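Local coordinates for CELL division protein FTSZ (Haloferax volcanii, PDB 4B45) that binds and probably hydrolyses GTP as a tubulin-like cytoskeletal protein and is involved in controlling cell shape, at residues Met244-Thr247 with Arg248-Val251. Residues are numbered along the deposited sequence; the frame is centred on the assembly and turned at random.
Sequences MSTT and RRAV
M244 O accepts a hydrogen bond from R248 N (3.0 Å), one of four successive i to i+4 bonds joining 244-247 to 248-251 in helix 240-252, an alpha-helix of the tubulin-like C-terminal domain that packs on its sheet. The example illustrates how an amphipathic helix sorts its side chains. On the flank beside helix 279-293, where R248 touches W288, R248 CG lies anti to the carbonyl carbon (chi1 -67°); from there the chain runs extended back along the preceding turn and lays one guanidinium face over M244 CB, with NH2 3.8 Å from that carbon. With an alanine in place of R248, M244 CB would probably lose this flat lid and W288 its neighbour. Next, R249 N donates to S245 O at 2.8 Å, and that carbonyl lies under one face of the R249 guanidinium. The group is brought back over the turn by a bend at chi3 (-43°), which sets NH1 3.6 Å from S245 OG, and its NH2 makes a weak hydrogen bond to S229 O on strand 222-231. T246 turns inward. Its OG1 sits between the backbone N and the carbonyl carbon (chi1 64°) and hydrogen-bonds to A242 O and S312 OG, so a buried hydroxyl is satisfied; its CA lies beneath the same R249 face as the S245 carbonyl, and its own carbonyl accepts the A250 amide. T247, also buried, bonds through OG1 to V243 O and S312 OG and packs on A285 and V289 of helix 279-293. Its carbonyl receives the V251 amide, and V251 CG2 comes within 3.2 Å of T247 O.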
loop_
_atom_site.group_PDB
_atom_site.type_symbol
_atom_site.label_atom_id
_atom_site.label_comp_id
_atom_site.label_asym_id
_atom_site.label_seq_id
_atom_site.Cartn_x
_atom_site.Cartn_y
_atom_site.Cartn_z
ATOM N N MET A 244 -17.265 13.157 10.391
ATOM C CA MET A 244 -18.161 12.686 9.331
ATOM C C MET A 244 -17.569 12.937 7.949
ATOM O O MET A 244 -17.609 12.080 7.063
ATOM C CB MET A 244 -19.514 13.406 9.374
ATOM C CG MET A 244 -20.353 13.163 10.617
ATOM S SD MET A 244 -20.488 11.405 10.972
ATOM C CE MET A 244 -21.649 10.828 9.731
ATOM N N SER A 245 -17.045 14.134 7.753
ATOM C CA SER A 245 -16.677 14.537 6.416
ATOM C C SER A 245 -15.322 13.946 6.025
ATOM O O SER A 245 -15.177 13.470 4.901
ATOM C CB SER A 245 -16.693 16.057 6.278
ATOM O OG SER A 245 -15.423 16.594 6.580
ATOM N N THR A 246 -14.341 13.961 6.932
ATOM C CA THR A 246 -13.081 13.255 6.640
ATOM C C THR A 246 -13.323 11.782 6.311
ATOM O O THR A 246 -12.691 11.225 5.408
ATOM C CB THR A 246 -12.021 13.352 7.776
ATOM O OG1 THR A 246 -12.496 12.694 8.968
ATOM C CG2 THR A 246 -11.677 14.812 8.062
ATOM N N THR A 247 -14.240 11.155 7.042
ATOM C CA THR A 247 -14.551 9.741 6.817
ATOM C C THR A 247 -15.182 9.551 5.448
ATOM O O THR A 247 -14.767 8.660 4.707
ATOM C CB THR A 247 -15.461 9.161 7.917
ATOM O OG1 THR A 247 -14.872 9.400 9.193
ATOM C CG2 THR A 247 -15.637 7.668 7.746
ATOM N N ARG A 248 -16.169 10.385 5.106
ATOM C CA ARG A 248 -16.737 10.369 3.748
ATOM C C ARG A 248 -15.686 10.585 2.661
ATOM O O ARG A 248 -15.680 9.886 1.640
ATOM C CB ARG A 248 -17.836 11.423 3.571
ATOM C CG ARG A 248 -19.103 11.183 4.392
ATOM C CD ARG A 248 -20.237 12.103 3.906
ATOM N NE ARG A 248 -21.219 12.372 4.951
ATOM C CZ ARG A 248 -21.224 13.468 5.704
ATOM N NH1 ARG A 248 -20.303 14.408 5.520
ATOM N NH2 ARG A 248 -22.158 13.629 6.634
ATOM N N ARG A 249 -14.814 11.567 2.860
ATOM C CA ARG A 249 -13.803 11.856 1.851
ATOM C C ARG A 249 -12.833 10.697 1.702
ATOM O O ARG A 249 -12.476 10.337 0.582
ATOM C CB ARG A 249 -13.048 13.150 2.164
ATOM C CG ARG A 249 -13.863 14.411 1.901
ATOM C CD ARG A 249 -12.957 15.578 1.600
ATOM N NE ARG A 249 -11.804 15.621 2.494
ATOM C CZ ARG A 249 -11.770 16.293 3.641
ATOM N NH1 ARG A 249 -12.832 16.982 4.043
ATOM N NH2 ARG A 249 -10.671 16.277 4.386
ATOM N N ALA A 250 -12.429 10.108 2.830
ATOM C CA ALA A 250 -11.486 8.994 2.831
ATOM C C ALA A 250 -12.024 7.833 2.002
ATOM O O ALA A 250 -11.290 7.208 1.237
ATOM C CB ALA A 250 -11.179 8.541 4.262
ATOM N N VAL A 251 -13.317 7.574 2.142
ATOM C CA VAL A 251 -13.984 6.495 1.414
ATOM C C VAL A 251 -14.298 6.855 -0.043
ATOM O O VAL A 251 -14.222 6.004 -0.919
ATOM C CB VAL A 251 -15.297 6.094 2.121
ATOM C CG1 VAL A 251 -16.039 5.027 1.331
ATOM C CG2 VAL A 251 -15.019 5.635 3.565
#